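Local coordinates for AclR protein (Streptomyces galilaeus, PDB 2GEY), which is a putative hydroxylase of the SnoaL-like family, probably acting in the biosynthesis of an aromatic polyketide antibiotic, at residues K7-E12 with L107-G112. Residues are numbered along the deposited sequence; the frame is centred on the assembly and turned at random. Where two conformers were deposited one is given.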
ATOM      1  N   LYS A   7     -15.140   0.235  14.735  1.00 24.75           N
ATOM      2  CA  LYS A   7     -15.392   0.262  13.280  1.00 24.97           C
ATOM      3  C   LYS A   7     -16.413   1.340  12.922  1.00 24.88           C
ATOM      4  O   LYS A   7     -16.193   2.140  12.004  1.00 24.53           O
ATOM      5  CB  LYS A   7     -15.840  -1.101  12.764  1.00 25.18           C
ATOM      6  CG  LYS A   7     -14.701  -2.109  12.756  1.00 25.92           C
ATOM      7  CD  LYS A   7     -15.040  -3.389  11.992  1.00 27.53           C
ATOM      8  CE  LYS A   7     -16.031  -4.273  12.724  1.00 30.51           C
ATOM      9  NZ  LYS A   7     -16.075  -5.648  12.098  1.00 30.62           N
ATOM     10  N   ALA A   8     -17.513   1.388  13.665  1.00 24.72           N
ATOM     11  CA  ALA A   8     -18.550   2.397  13.422  1.00 24.88           C
ATOM     12  C   ALA A   8     -17.993   3.808  13.547  1.00 25.01           C
ATOM     13  O   ALA A   8     -18.298   4.676  12.724  1.00 25.36           O
ATOM     14  CB  ALA A   8     -19.729   2.195  14.370  1.00 25.00           C
ATOM     15  N   LEU A   9     -17.162   4.057  14.562  1.00 24.76           N
ATOM     16  CA  LEU A   9     -16.567   5.389  14.721  1.00 24.84           C
ATOM     17  C   LEU A   9     -15.655   5.722  13.540  1.00 24.49           C
ATOM     18  O   LEU A   9     -15.685   6.832  13.009  1.00 24.30           O
ATOM     19  CB  LEU A   9     -15.802   5.498  16.039  1.00 24.82           C
ATOM     20  CG  LEU A   9     -16.704   5.547  17.281  1.00 25.78           C
ATOM     21  CD1 LEU A   9     -15.901   5.280  18.539  1.00 27.84           C
ATOM     22  CD2 LEU A   9     -17.445   6.889  17.358  1.00 25.82           C
ATOM     23  N   CYS A  10     -14.865   4.752  13.097  1.00 24.72           N
ATOM     24  CA  CYS A  10     -14.010   4.962  11.914  1.00 25.06           C
ATOM     25  C   CYS A  10     -14.834   5.284  10.665  1.00 25.18           C
ATOM     26  O   CYS A  10     -14.455   6.127   9.852  1.00 25.11           O
ATOM     27  CB  CYS A  10     -13.126   3.739  11.667  1.00 24.83           C
ATOM     28  SG  CYS A  10     -11.862   3.544  12.936  1.00 27.30           S
ATOM     29  N   LEU A  11     -15.969   4.630  10.517  1.00 25.16           N
ATOM     30  CA  LEU A  11     -16.825   4.904   9.369  1.00 25.24           C
ATOM     31  C   LEU A  11     -17.493   6.272   9.472  1.00 25.51           C
ATOM     32  O   LEU A  11     -17.834   6.877   8.457  1.00 25.14           O
ATOM     33  CB  LEU A  11     -17.835   3.776   9.182  1.00 25.07           C
ATOM     34  CG  LEU A  11     -17.197   2.431   8.802  1.00 25.50           C
ATOM     35  CD1 LEU A  11     -18.253   1.364   8.711  1.00 27.88           C
ATOM     36  CD2 LEU A  11     -16.443   2.525   7.471  1.00 26.80           C
ATOM     37  N   GLU A  12     -17.635   6.788  10.689  1.00 26.03           N
ATOM     38  CA  GLU A  12     -18.093   8.168  10.865  1.00 26.14           C
ATOM     39  C   GLU A  12     -17.045   9.171  10.420  1.00 25.87           C
ATOM     40  O   GLU A  12     -17.378  10.231   9.871  1.00 26.14           O
ATOM     41  CB  GLU A  12     -18.534   8.427  12.312  1.00 27.15           C
ATOM     42  CG  GLU A  12     -19.839   7.727  12.668  1.00 29.50           C
ATOM     43  CD  GLU A  12     -20.929   7.990  11.660  1.00 36.70           C
ATOM     44  OE1 GLU A  12     -21.476   9.116  11.649  1.00 41.40           O
ATOM     45  OE2 GLU A  12     -21.223   7.074  10.854  1.00 41.96           O
ATOM     46  N   LEU A 107      -5.803   2.768  12.879  1.00 24.81           N
ATOM     47  CA  LEU A 107      -6.103   3.630  14.018  0.50 24.99           C
ATOM     48  C   LEU A 107      -6.137   2.815  15.301  1.00 24.95           C
ATOM     49  O   LEU A 107      -6.659   1.702  15.313  1.00 24.66           O
ATOM     50  CB  LEU A 107      -7.462   4.312  13.830  0.50 25.07           C
ATOM     51  CG  LEU A 107      -7.663   5.242  12.630  0.50 25.21           C
ATOM     52  CD1 LEU A 107      -9.057   5.830  12.685  0.50 26.55           C
ATOM     53  CD2 LEU A 107      -6.621   6.347  12.582  0.50 26.71           C
ATOM     54  N   ARG A 108      -5.574   3.367  16.372  1.00 24.91           N
ATOM     55  CA  ARG A 108      -5.660   2.756  17.697  1.00 25.18           C
ATOM     56  C   ARG A 108      -6.445   3.698  18.605  1.00 25.08           C
ATOM     57  O   ARG A 108      -6.186   4.909  18.625  1.00 24.40           O
ATOM     58  CB  ARG A 108      -4.271   2.473  18.289  1.00 25.10           C
ATOM     59  CG  ARG A 108      -4.345   1.674  19.592  1.00 25.83           C
ATOM     60  CD  ARG A 108      -2.995   1.219  20.065  1.00 27.26           C
ATOM     61  NE  ARG A 108      -2.244   2.301  20.682  1.00 29.09           N
ATOM     62  CZ  ARG A 108      -2.377   2.700  21.947  1.00 30.55           C
ATOM     63  NH1 ARG A 108      -3.273   2.151  22.764  1.00 31.42           N
ATOM     64  NH2 ARG A 108      -1.611   3.682  22.398  1.00 30.98           N
ATOM     65  N   PHE A 109      -7.387   3.129  19.360  1.00 25.14           N
ATOM     66  CA  PHE A 109      -8.305   3.892  20.208  1.00 25.60           C
ATOM     67  C   PHE A 109      -8.006   3.718  21.684  1.00 25.87           C
ATOM     68  O   PHE A 109      -7.638   2.630  22.121  1.00 25.27           O
ATOM     69  CB  PHE A 109      -9.747   3.425  19.987  1.00 25.51           C
ATOM     70  CG  PHE A 109     -10.339   3.878  18.683  1.00 25.11           C
ATOM     71  CD1 PHE A 109     -10.017   3.222  17.502  1.00 25.31           C
ATOM     72  CD2 PHE A 109     -11.215   4.961  18.641  1.00 25.35           C
ATOM     73  CE1 PHE A 109     -10.548   3.645  16.291  1.00 26.52           C
ATOM     74  CE2 PHE A 109     -11.761   5.380  17.438  1.00 25.60           C
ATOM     75  CZ  PHE A 109     -11.418   4.721  16.261  1.00 25.96           C
ATOM     76  N   VAL A 110      -8.195   4.797  22.441  1.00 26.15           N
ATOM     77  CA  VAL A 110      -8.275   4.746  23.900  1.00 27.17           C
ATOM     78  C   VAL A 110      -9.449   5.626  24.316  1.00 27.61           C
ATOM     79  O   VAL A 110      -9.538   6.782  23.900  1.00 27.26           O
ATOM     80  CB  VAL A 110      -6.990   5.266  24.601  1.00 27.12           C
ATOM     81  CG1 VAL A 110      -7.181   5.245  26.113  1.00 28.24           C
ATOM     82  CG2 VAL A 110      -5.778   4.438  24.205  1.00 27.60           C
ATOM     83  N   ASP A 111     -10.356   5.067  25.116  1.00 28.60           N
ATOM     84  CA  ASP A 111     -11.543   5.780  25.591  1.00 29.23           C
ATOM     85  C   ASP A 111     -12.339   6.443  24.469  1.00 29.27           C
ATOM     86  O   ASP A 111     -12.822   7.565  24.626  1.00 29.54           O
ATOM     87  CB  ASP A 111     -11.155   6.820  26.644  1.00 30.58           C
ATOM     88  CG  ASP A 111     -10.569   6.196  27.887  1.00 34.41           C
ATOM     89  OD1 ASP A 111     -10.944   5.044  28.207  1.00 39.72           O
ATOM     90  OD2 ASP A 111      -9.725   6.849  28.541  1.00 38.85           O
ATOM     91  N   GLY A 112     -12.459   5.753  23.339  1.00 28.26           N
ATOM     92  CA  GLY A 112     -13.237   6.240  22.207  1.00 28.46           C
ATOM     93  C   GLY A 112     -12.554   7.276  21.325  1.00 28.37           C
ATOM     94  O   GLY A 112     -13.152   7.746  20.356  1.00 29.41           O
TER
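The Phe109 ring turns its edge to helix 3-18: Cys10 SG sits there close to the ring plane, 3.6 Å from both CZ and CE1, while Leu9 CB approaches the same ring obliquely at CE2. Gly112 C, from the ring's own segment, also lies at the edge near the plane. This is a sulfur-aromatic contact of the edge type, with SG 4.7 Å from the centroid and 82° off the ring normal. It belongs to the alpha+beta barrel of the NTF2-like fold, where the N-terminal helix lies against the curved sheet. Here the axes of 7-12 and 107-110 come within 10.7 Å at 117°. Leu107 and Phe109, two residues apart on the strand, both point toward the helix, and SG rests in the corner formed by the ring edge and Leu107 CD1, 3.6 Å from that methyl in one of its two deposited conformers. With chi1 at -69° the Cys10 sulfur is anti to its own carbonyl carbon and leans toward the strand. Cys10 is buried, and its side chain also touches Val75 and Leu77 of strand 74-84. On the same helix, Arg6 also meets Phe109 and Met13 meets Leu107. Beyond the strand the chain turns through Asp111 and Gly112, both with positive phi, into strand 113-122. At this outer margin of the contact Leu9 runs alongside the ring, its CD1 methyl lying 4.1 Å from the carbonyl oxygen, O, of Gly112.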